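Local coordinates for protein dehalogenase-like hydrolase (PDB 3UMB) that probably catalyses the hydrolytic dehalogenation of small (S)-2-haloalkanoic acids to (R)-2-hydroxyalkanoic acids, as a member of the HAD-like hydrolase superfamily, at residues Ser52-Pro63 against Val148-Thr156; Glu103-Met114 against Asp218-Gln227. All blocks are in the same frame, centred on the assembly; numbering follows the deposited sequence.

Contact 1: Ser52-Pro63 against Val148-Thr156. With K (potassium ion), chain C.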
loop_
_atom_site.group_PDB
_atom_site.type_symbol
_atom_site.label_atom_id
_atom_site.label_comp_id
_atom_site.label_asym_id
_atom_site.label_seq_id
_atom_site.Cartn_x
_atom_site.Cartn_y
_atom_site.Cartn_z
ATOM N N SER A 52 5.183 -7.424 3.738
ATOM C CA SER A 52 4.434 -8.615 4.142
ATOM C C SER A 52 3.921 -9.351 2.911
ATOM O O SER A 52 3.859 -10.589 2.931
ATOM C CB SER A 52 3.308 -8.237 5.135
ATOM O OG SER A 52 3.881 -7.875 6.425
ATOM N N LEU A 53 3.561 -8.590 1.860
ATOM C CA LEU A 53 3.154 -9.134 0.578
ATOM C C LEU A 53 4.287 -9.875 -0.065
ATOM O O LEU A 53 4.016 -10.912 -0.656
ATOM C CB LEU A 53 2.569 -8.055 -0.379
ATOM C CG LEU A 53 1.659 -8.463 -1.572
ATOM C CD1 LEU A 53 0.651 -9.527 -1.190
ATOM C CD2 LEU A 53 0.879 -7.225 -2.166
ATOM N N ALA A 54 5.531 -9.413 0.125
ATOM C CA ALA A 54 6.733 -9.987 -0.512
ATOM C C ALA A 54 7.209 -11.260 0.162
ATOM O O ALA A 54 7.931 -12.040 -0.464
ATOM C CB ALA A 54 7.967 -8.975 -0.535
ATOM N N GLY A 55 6.897 -11.390 1.459
ATOM C CA GLY A 55 7.278 -12.514 2.255
ATOM C C GLY A 55 6.113 -12.918 3.096
ATOM O O GLY A 55 5.989 -12.478 4.229
ATOM N N PRO A 56 5.213 -13.735 2.534
ATOM C CA PRO A 56 3.959 -14.104 3.224
ATOM C C PRO A 56 4.202 -14.927 4.502
ATOM O O PRO A 56 3.284 -15.115 5.299
ATOM C CB PRO A 56 3.233 -14.951 2.205
ATOM C CG PRO A 56 3.921 -14.784 0.953
ATOM C CD PRO A 56 5.292 -14.321 1.193
ATOM N N SER A 57 5.430 -15.406 4.694
ATOM C CA SER A 57 5.828 -16.038 5.952
ATOM C C SER A 57 6.841 -15.203 6.749
ATOM O O SER A 57 7.572 -15.737 7.557
ATOM C CB SER A 57 6.451 -17.423 5.695
ATOM O OG SER A 57 5.902 -18.093 4.559
ATOM N N GLY A 58 6.911 -13.910 6.517
ATOM C CA GLY A 58 7.731 -13.058 7.336
ATOM C C GLY A 58 9.146 -12.861 6.835
ATOM O O GLY A 58 9.948 -12.273 7.544
ATOM N N GLU A 59 9.426 -13.294 5.612
ATOM C CA GLU A 59 10.751 -13.210 5.040
ATOM C C GLU A 59 11.324 -11.796 5.009
ATOM O O GLU A 59 12.530 -11.628 5.031
ATOM C CB GLU A 59 10.725 -13.723 3.606
ATOM C CG GLU A 59 10.506 -15.218 3.491
ATOM C CD GLU A 59 9.037 -15.651 3.520
ATOM O OE1 GLU A 59 8.136 -14.859 3.937
ATOM O OE2 GLU A 59 8.819 -16.820 3.120
ATOM N N HIS A 60 10.463 -10.787 4.947
ATOM C CA HIS A 60 10.936 -9.412 4.860
ATOM C C HIS A 60 10.419 -8.554 5.980
ATOM O O HIS A 60 10.412 -7.352 5.868
ATOM C CB HIS A 60 10.641 -8.817 3.476
ATOM C CG HIS A 60 11.285 -9.581 2.369
ATOM N ND1 HIS A 60 12.651 -9.592 2.162
ATOM C CD2 HIS A 60 10.757 -10.389 1.418
ATOM C CE1 HIS A 60 12.933 -10.371 1.132
ATOM N NE2 HIS A 60 11.800 -10.854 0.649
ATOM N N TYR A 61 10.087 -9.164 7.098
ATOM C CA TYR A 61 9.578 -8.445 8.225
ATOM C C TYR A 61 10.662 -7.564 8.841
ATOM O O TYR A 61 11.809 -7.910 8.889
ATOM C CB TYR A 61 9.028 -9.413 9.294
ATOM C CG TYR A 61 8.550 -8.697 10.546
ATOM C CD1 TYR A 61 7.318 -8.052 10.574
ATOM C CD2 TYR A 61 9.360 -8.615 11.694
ATOM C CE1 TYR A 61 6.903 -7.361 11.670
ATOM C CE2 TYR A 61 8.915 -7.941 12.853
ATOM C CZ TYR A 61 7.710 -7.303 12.827
ATOM O OH TYR A 61 7.265 -6.609 13.946
ATOM N N LYS A 62 10.237 -6.430 9.364
ATOM C CA LYS A 62 11.058 -5.570 10.166
ATOM C C LYS A 62 10.098 -4.855 11.103
ATOM O O LYS A 62 8.973 -4.513 10.684
ATOM C CB LYS A 62 11.756 -4.595 9.235
ATOM C CG LYS A 62 12.664 -3.584 9.843
ATOM C CD LYS A 62 13.164 -2.632 8.683
ATOM C CE LYS A 62 14.428 -1.833 9.020
ATOM N NZ LYS A 62 15.286 -1.606 7.815
ATOM N N PRO A 63 10.517 -4.627 12.368
ATOM C CA PRO A 63 9.539 -4.062 13.320
ATOM C C PRO A 63 9.115 -2.666 12.925
ATOM O O PRO A 63 9.877 -1.961 12.277
ATOM C CB PRO A 63 10.263 -4.065 14.699
ATOM C CG PRO A 63 11.557 -4.802 14.506
ATOM C CD PRO A 63 11.820 -4.960 12.988
ATOM N N VAL A 148 1.526 -7.251 16.005
ATOM C CA VAL A 148 1.775 -8.124 14.870
ATOM C C VAL A 148 3.195 -8.636 14.848
ATOM O O VAL A 148 3.559 -9.444 14.025
ATOM C CB VAL A 148 1.524 -7.380 13.553
ATOM C CG1 VAL A 148 0.131 -6.764 13.551
ATOM C CG2 VAL A 148 2.653 -6.303 13.319
ATOM N N ASP A 149 4.030 -8.153 15.748
ATOM C CA ASP A 149 5.377 -8.661 15.837
ATOM C C ASP A 149 5.465 -10.173 16.193
ATOM O O ASP A 149 6.455 -10.833 15.904
ATOM C CB ASP A 149 6.130 -7.857 16.889
ATOM C CG ASP A 149 7.591 -8.192 16.919
ATOM O OD1 ASP A 149 8.374 -7.703 16.058
ATOM O OD2 ASP A 149 7.941 -8.928 17.827
ATOM N N ALA A 150 4.445 -10.686 16.854
ATOM C CA ALA A 150 4.341 -12.104 17.241
ATOM C C ALA A 150 4.293 -12.981 16.000
ATOM O O ALA A 150 4.774 -14.121 16.026
ATOM C CB ALA A 150 3.053 -12.301 18.087
ATOM N N VAL A 151 3.719 -12.451 14.901
ATOM C CA VAL A 151 3.590 -13.228 13.714
ATOM C C VAL A 151 4.470 -12.716 12.569
ATOM O O VAL A 151 4.507 -13.335 11.530
ATOM C CB VAL A 151 2.132 -13.322 13.314
ATOM C CG1 VAL A 151 1.314 -14.043 14.467
ATOM C CG2 VAL A 151 1.542 -11.897 13.057
ATOM N N ARG A 152 5.169 -11.585 12.732
ATOM C CA ARG A 152 6.075 -11.102 11.714
ATOM C C ARG A 152 5.353 -10.763 10.412
ATOM O O ARG A 152 5.932 -10.820 9.355
ATOM C CB ARG A 152 7.210 -12.115 11.484
ATOM C CG ARG A 152 8.085 -12.391 12.797
ATOM C CD ARG A 152 9.203 -13.420 12.613
ATOM N NE ARG A 152 9.963 -13.233 11.375
ATOM C CZ ARG A 152 10.947 -12.369 11.225
ATOM N NH1 ARG A 152 11.333 -11.603 12.260
ATOM N NH2 ARG A 152 11.564 -12.279 10.049
ATOM N N LEU A 153 4.105 -10.345 10.524
ATOM C CA LEU A 153 3.292 -10.009 9.347
ATOM C C LEU A 153 2.323 -8.877 9.700
ATOM O O LEU A 153 1.653 -8.913 10.788
ATOM C CB LEU A 153 2.482 -11.215 8.869
ATOM C CG LEU A 153 3.267 -12.369 8.205
ATOM C CD1 LEU A 153 2.464 -13.618 8.301
ATOM C CD2 LEU A 153 3.680 -12.099 6.716
ATOM N N TYR A 154 2.224 -7.897 8.816
ATOM C CA TYR A 154 1.381 -6.728 9.071
ATOM C C TYR A 154 -0.024 -6.964 8.572
ATOM O O TYR A 154 -0.252 -7.740 7.652
ATOM C CB TYR A 154 1.985 -5.518 8.383
ATOM C CG TYR A 154 3.210 -5.019 9.071
ATOM C CD1 TYR A 154 4.449 -5.267 8.564
ATOM C CD2 TYR A 154 3.121 -4.290 10.265
ATOM C CE1 TYR A 154 5.603 -4.824 9.221
ATOM C CE2 TYR A 154 4.277 -3.864 10.957
ATOM C CZ TYR A 154 5.514 -4.091 10.398
ATOM O OH TYR A 154 6.681 -3.637 11.029
ATOM N N LYS A 155 -0.987 -6.284 9.166
ATOM C CA LYS A 155 -2.309 -6.172 8.566
ATOM C C LYS A 155 -2.117 -5.729 7.148
ATOM O O LYS A 155 -1.243 -4.884 6.889
ATOM C CB LYS A 155 -3.160 -5.109 9.259
ATOM C CG LYS A 155 -3.426 -5.374 10.745
ATOM C CD LYS A 155 -3.644 -4.035 11.452
ATOM C CE LYS A 155 -4.444 -4.123 12.736
ATOM N NZ LYS A 155 -4.538 -2.720 13.365
ATOM N N THR A 156 -2.937 -6.218 6.221
ATOM C CA THR A 156 -4.168 -6.992 6.492
ATOM C C THR A 156 -4.015 -8.525 6.554
ATOM O O THR A 156 -4.990 -9.244 6.367
ATOM C CB THR A 156 -5.172 -6.694 5.404
ATOM O OG1 THR A 156 -4.485 -6.709 4.159
ATOM C CG2 THR A 156 -5.783 -5.269 5.574
HETATM K K K C . 5.481 -20.666 5.712
HETATM O O HOH W 1 6.267 -9.210 7.041
#

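Contact 2: Glu103-Met114 against Asp218-Gln227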
loop_
_atom_site.group_PDB
_atom_site.type_symbol
_atom_site.label_atom_id
_atom_site.label_comp_id
_atom_site.label_asym_id
_atom_site.label_seq_id
_atom_site.Cartn_x
_atom_site.Cartn_y
_atom_site.Cartn_z
ATOM N N GLU A 103 -11.881 12.241 24.761
ATOM C CA GLU A 103 -13.092 11.429 24.808
ATOM C C GLU A 103 -12.865 9.930 25.118
ATOM O O GLU A 103 -13.752 9.260 25.647
ATOM C CB GLU A 103 -13.805 11.545 23.446
ATOM C CG GLU A 103 -12.826 11.476 22.235
ATOM C CD GLU A 103 -13.433 10.895 20.971
ATOM O OE1 GLU A 103 -14.683 10.804 20.906
ATOM O OE2 GLU A 103 -12.654 10.524 20.049
ATOM N N ASN A 104 -11.700 9.399 24.765
ATOM C CA ASN A 104 -11.470 7.952 24.855
ATOM C C ASN A 104 -11.636 7.338 26.272
ATOM O O ASN A 104 -12.462 6.420 26.497
ATOM C CB ASN A 104 -10.074 7.618 24.267
ATOM C CG ASN A 104 -10.021 7.766 22.732
ATOM O OD1 ASN A 104 -11.057 7.877 22.095
ATOM N ND2 ASN A 104 -8.812 7.749 22.146
ATOM N N VAL A 105 -10.850 7.857 27.217
ATOM C CA VAL A 105 -10.639 7.175 28.490
ATOM C C VAL A 105 -11.940 6.936 29.293
ATOM O O VAL A 105 -12.033 5.923 30.001
ATOM C CB VAL A 105 -9.547 7.856 29.347
ATOM C CG1 VAL A 105 -9.017 6.873 30.360
ATOM C CG2 VAL A 105 -8.389 8.365 28.481
ATOM N N PRO A 106 -12.943 7.853 29.192
ATOM C CA PRO A 106 -14.249 7.585 29.845
ATOM C C PRO A 106 -15.079 6.520 29.152
ATOM O O PRO A 106 -15.703 5.668 29.829
ATOM C CB PRO A 106 -15.001 8.926 29.757
ATOM C CG PRO A 106 -14.126 9.861 28.965
ATOM C CD PRO A 106 -12.764 9.281 28.856
ATOM N N VAL A 107 -15.111 6.621 27.805
ATOM C CA VAL A 107 -15.818 5.677 26.909
ATOM C C VAL A 107 -15.289 4.268 27.146
ATOM O O VAL A 107 -16.061 3.325 27.179
ATOM C CB VAL A 107 -15.644 5.993 25.359
ATOM C CG1 VAL A 107 -16.601 5.139 24.555
ATOM C CG2 VAL A 107 -15.846 7.482 25.014
ATOM N N LEU A 108 -13.976 4.132 27.313
ATOM C CA LEU A 108 -13.405 2.831 27.641
ATOM C C LEU A 108 -14.033 2.342 28.958
ATOM O O LEU A 108 -14.375 1.162 29.104
ATOM C CB LEU A 108 -11.863 2.894 27.692
ATOM C CG LEU A 108 -11.153 3.104 26.328
ATOM C CD1 LEU A 108 -9.641 3.420 26.415
ATOM C CD2 LEU A 108 -11.355 1.890 25.441
ATOM N N ARG A 109 -14.263 3.263 29.888
ATOM C CA ARG A 109 -14.860 2.897 31.171
ATOM C C ARG A 109 -16.321 2.484 31.059
ATOM O O ARG A 109 -16.677 1.444 31.596
ATOM C CB ARG A 109 -14.633 3.989 32.205
ATOM C CG ARG A 109 -13.189 3.971 32.678
ATOM C CD ARG A 109 -12.674 5.320 33.190
ATOM N NE ARG A 109 -11.300 5.171 33.688
ATOM C CZ ARG A 109 -10.509 6.167 34.092
ATOM N NH1 ARG A 109 -10.943 7.431 34.064
ATOM N NH2 ARG A 109 -9.268 5.892 34.524
ATOM N N GLN A 110 -17.158 3.227 30.329
ATOM C CA GLN A 110 -18.562 2.787 30.110
ATOM C C GLN A 110 -18.694 1.386 29.437
ATOM O O GLN A 110 -19.762 0.784 29.439
ATOM C CB GLN A 110 -19.344 3.841 29.311
ATOM C CG GLN A 110 -19.909 5.010 30.163
ATOM C CD GLN A 110 -19.925 6.359 29.412
ATOM O OE1 GLN A 110 -20.972 6.797 28.932
ATOM N NE2 GLN A 110 -18.757 7.014 29.312
ATOM N N LEU A 111 -17.592 0.899 28.854
ATOM C CA LEU A 111 -17.490 -0.450 28.249
ATOM C C LEU A 111 -16.929 -1.470 29.250
ATOM O O LEU A 111 -17.474 -2.561 29.377
ATOM C CB LEU A 111 -16.591 -0.433 26.998
ATOM C CG LEU A 111 -16.926 0.525 25.849
ATOM C CD1 LEU A 111 -15.716 0.660 24.916
ATOM C CD2 LEU A 111 -18.167 0.051 25.113
ATOM N N ARG A 112 -15.824 -1.122 29.919
ATOM C CA ARG A 112 -15.262 -1.948 30.990
ATOM C C ARG A 112 -16.345 -2.232 32.013
ATOM O O ARG A 112 -16.484 -3.362 32.496
ATOM C CB ARG A 112 -14.111 -1.236 31.710
ATOM C CG ARG A 112 -12.818 -1.208 30.958
ATOM C CD ARG A 112 -11.713 -1.811 31.786
ATOM N NE ARG A 112 -11.874 -3.269 31.902
ATOM C CZ ARG A 112 -11.109 -4.066 32.652
ATOM N NH1 ARG A 112 -11.349 -5.378 32.675
ATOM N NH2 ARG A 112 -10.105 -3.565 33.379
ATOM N N GLU A 113 -17.125 -1.186 32.319
ATOM C CA GLU A 113 -18.170 -1.277 33.326
ATOM C C GLU A 113 -19.347 -2.118 32.819
ATOM O O GLU A 113 -19.938 -2.862 33.608
ATOM C CB GLU A 113 -18.596 0.124 33.833
ATOM C CG GLU A 113 -17.449 1.045 34.421
ATOM C CD GLU A 113 -16.036 0.381 34.532
ATOM O OE1 GLU A 113 -15.009 1.013 34.119
ATOM O OE2 GLU A 113 -15.952 -0.767 35.047
HETATM N N MSE A 114 -19.669 -2.060 31.523
HETATM C CA MSE A 114 -20.698 -2.989 30.966
HETATM C C MSE A 114 -20.159 -4.408 30.642
HETATM O O MSE A 114 -20.728 -5.125 29.810
HETATM C CB MSE A 114 -21.474 -2.375 29.779
HETATM C CG MSE A 114 -20.627 -1.760 28.686
HETATM SE SE MSE A 114 -21.656 -0.826 27.307
HETATM C CE MSE A 114 -22.944 -2.253 26.787
ATOM N N ASP A 218 -16.346 9.436 15.963
ATOM C CA ASP A 218 -15.475 9.410 17.132
ATOM C C ASP A 218 -15.818 8.260 18.062
ATOM O O ASP A 218 -16.749 7.483 17.815
ATOM C CB ASP A 218 -15.560 10.742 17.876
ATOM C CG ASP A 218 -16.979 11.086 18.330
ATOM O OD1 ASP A 218 -17.932 10.286 18.080
ATOM O OD2 ASP A 218 -17.118 12.196 18.903
HETATM N N MSE A 219 -15.035 8.149 19.122
HETATM C CA MSE A 219 -15.147 7.053 20.074
HETATM C C MSE A 219 -16.461 6.952 20.809
HETATM O O MSE A 219 -16.922 5.858 21.212
HETATM C CB MSE A 219 -14.022 7.195 21.056
HETATM C CG MSE A 219 -12.780 6.640 20.451
HETATM SE SE MSE A 219 -12.728 4.711 20.791
HETATM C CE MSE A 219 -11.587 4.822 22.405
ATOM N N ARG A 220 -17.072 8.115 20.970
ATOM C CA ARG A 220 -18.326 8.234 21.660
ATOM C C ARG A 220 -19.424 7.756 20.746
ATOM O O ARG A 220 -20.397 7.188 21.216
ATOM C CB ARG A 220 -18.518 9.679 22.110
ATOM C CG ARG A 220 -17.411 10.136 23.079
ATOM C CD ARG A 220 -17.472 11.635 23.480
ATOM N NE ARG A 220 -17.054 12.520 22.388
ATOM C CZ ARG A 220 -16.803 13.823 22.509
ATOM N NH1 ARG A 220 -16.881 14.423 23.702
ATOM N NH2 ARG A 220 -16.464 14.531 21.432
ATOM N N ASP A 221 -19.278 7.911 19.433
ATOM C CA ASP A 221 -20.214 7.207 18.556
ATOM C C ASP A 221 -20.100 5.697 18.720
ATOM O O ASP A 221 -21.108 4.996 18.574
ATOM C CB ASP A 221 -20.058 7.599 17.086
ATOM C CG ASP A 221 -20.548 9.009 16.799
ATOM O OD1 ASP A 221 -21.553 9.458 17.414
ATOM O OD2 ASP A 221 -19.911 9.669 15.953
ATOM N N LEU A 222 -18.895 5.198 19.016
ATOM C CA LEU A 222 -18.678 3.746 19.178
ATOM C C LEU A 222 -19.439 3.213 20.393
ATOM O O LEU A 222 -20.116 2.181 20.313
ATOM C CB LEU A 222 -17.186 3.396 19.312
ATOM C CG LEU A 222 -16.961 2.012 19.966
ATOM C CD1 LEU A 222 -17.351 0.872 19.066
ATOM C CD2 LEU A 222 -15.562 1.841 20.429
ATOM N N LEU A 223 -19.293 3.928 21.514
ATOM C CA LEU A 223 -20.107 3.713 22.728
ATOM C C LEU A 223 -21.595 3.675 22.395
ATOM O O LEU A 223 -22.288 2.731 22.796
ATOM C CB LEU A 223 -19.828 4.814 23.755
ATOM C CG LEU A 223 -20.192 4.550 25.224
ATOM C CD1 LEU A 223 -19.762 3.167 25.742
ATOM C CD2 LEU A 223 -19.602 5.672 26.111
ATOM N N GLN A 224 -22.079 4.681 21.654
ATOM C CA GLN A 224 -23.493 4.732 21.249
ATOM C C GLN A 224 -23.863 3.332 20.762
ATOM O O GLN A 224 -24.798 2.712 21.252
ATOM C CB GLN A 224 -23.739 5.733 20.094
ATOM C CG GLN A 224 -24.375 7.111 20.395
ATOM C CD GLN A 224 -24.837 7.884 19.085
ATOM O OE1 GLN A 224 -24.021 8.478 18.345
ATOM N NE2 GLN A 224 -26.154 7.871 18.827
ATOM N N PHE A 225 -23.063 2.840 19.812
ATOM C CA PHE A 225 -23.385 1.662 18.993
ATOM C C PHE A 225 -23.424 0.359 19.775
ATOM O O PHE A 225 -24.295 -0.488 19.535
ATOM C CB PHE A 225 -22.374 1.575 17.827
ATOM C CG PHE A 225 -22.206 0.202 17.237
ATOM C CD1 PHE A 225 -22.952 -0.193 16.134
ATOM C CD2 PHE A 225 -21.272 -0.677 17.754
ATOM C CE1 PHE A 225 -22.788 -1.446 15.581
ATOM C CE2 PHE A 225 -21.098 -1.944 17.190
ATOM C CZ PHE A 225 -21.857 -2.321 16.112
ATOM N N VAL A 226 -22.462 0.193 20.677
ATOM C CA VAL A 226 -22.412 -0.987 21.532
ATOM C C VAL A 226 -23.709 -1.034 22.383
ATOM O O VAL A 226 -24.521 -1.979 22.277
ATOM C CB VAL A 226 -21.145 -0.972 22.470
ATOM C CG1 VAL A 226 -21.042 -2.284 23.255
ATOM C CG2 VAL A 226 -19.861 -0.743 21.677
ATOM N N GLN A 227 -23.904 0.026 23.180
ATOM C CA GLN A 227 -25.081 0.167 24.058
ATOM C C GLN A 227 -26.401 -0.194 23.335
ATOM O O GLN A 227 -27.238 -0.880 23.911
ATOM C CB GLN A 227 -25.106 1.562 24.720
ATOM C CG GLN A 227 -24.120 1.681 25.913
ATOM C CD GLN A 227 -23.707 3.124 26.273
ATOM O OE1 GLN A 227 -23.936 4.070 25.512
ATOM N NE2 GLN A 227 -23.088 3.287 27.448
#

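Contact 1: Ser52-Pro63 against Val148-Thr156
The ring of Tyr61 takes Arg152 over one face: Arg152 CA sits 3.7 Å from the ring centroid, a CH-pi contact. At the ring's edge, Tyr61 OH donates to Asp149 OD1 at 2.6 Å, using the anti lone pair of the carboxylate oxygen. Tyr61 CG is anti to the backbone N (chi1 177°), which sends the ring out across the 148-156 loop. The Arg152 chain bends at chi3; its guanidinium is turned 66° from the ring and carries Tyr61 CB over one face, while Arg152 NH2 makes a weak bond to Gly58 O. The Tyr154 ring is slid away from that of Tyr61, with little overlap; Lys62 O lies in its plane, at the edge, and accepts from Tyr154 OH, though the modelled length is doubtfully short. Deeper in, Tyr154 N points almost straight at Ser52 OG (2.9 Å, 172°), and a water joins Ser52 OG to Arg152 O. Leu153 CD2 rests on the carbonyls of the Gly55-Gly58 turn, 3.4 Å from Gly55 O. Lys62 NZ pairs with Asp70 and with Asp209 of the second subunit. Three hydroxyls thus tie the end of helix 33-54 and its following turns to the loop after strand 144-147, at the dimer interface.

Contact 2: Glu103-Met114 against Asp218-Gln227
Val107 and Leu223 form the tight centre of two nearly parallel helix segments, whose axes approach to 9.5 Å at 13°. Val107 CG1, anti to its own backbone nitrogen (chi1 -170°), presses on Leu223 CB at 3.3 Å, a tight approach for two carbons. Leu223 then spreads its two methyl branches: CD1 lies 3.6 Å from Leu111 CD2, and CD2 lies against the Gln110 amide. Leu111 CD2 also meets Val226 CG2 at 3.9 Å, and selenomethionine Met219 reaches Leu108 with its CE, on the side facing strand 6-9. The C-terminal end is looser: selenium of Met114 stands 3.8 Å from Gln227 CG, a contact between two exposed side chains. At the N-terminal end the contact becomes ionic. Glu103 OE1 forms a salt bridge with Arg220 NE at 3.3 Å, while Glu103 CB lies over one guanidinium face and Asp218 OD2 meets that group at its edge. Glu103 OE2 has its stronger partner in Arg200; Met219 N gives the Glu103 carboxylate only weak bonds. Asp218 OD1 accepts from Asp221 N at 3.0 Å, capping helix 219-227. Arg220 and Arg200 probably offset the repulsion between the two carboxylates, so a charged network closes one end of a helix pair whose centre is apolar.

The two contacts lie on opposite sides of the chain's centre, their own centres 32 Å apart and their nearest atoms about 13 Å apart, without touching. Their segments alternate along the sequence: 52-63, 103-114, 148-156, then 218-227. The common element is the six-stranded parallel sheet of the HAD-like fold. Contact 1 joins the end of helix 33-54 to the loop after its outermost strand 144-147; contact 2 pairs helix 104-112, before strand 118-122, with helix 219-227, after the other outermost strand, 214-216. They fasten chain parts 85 and 104 residues apart; both are within one chain, but only contact 1 also meets the second subunit.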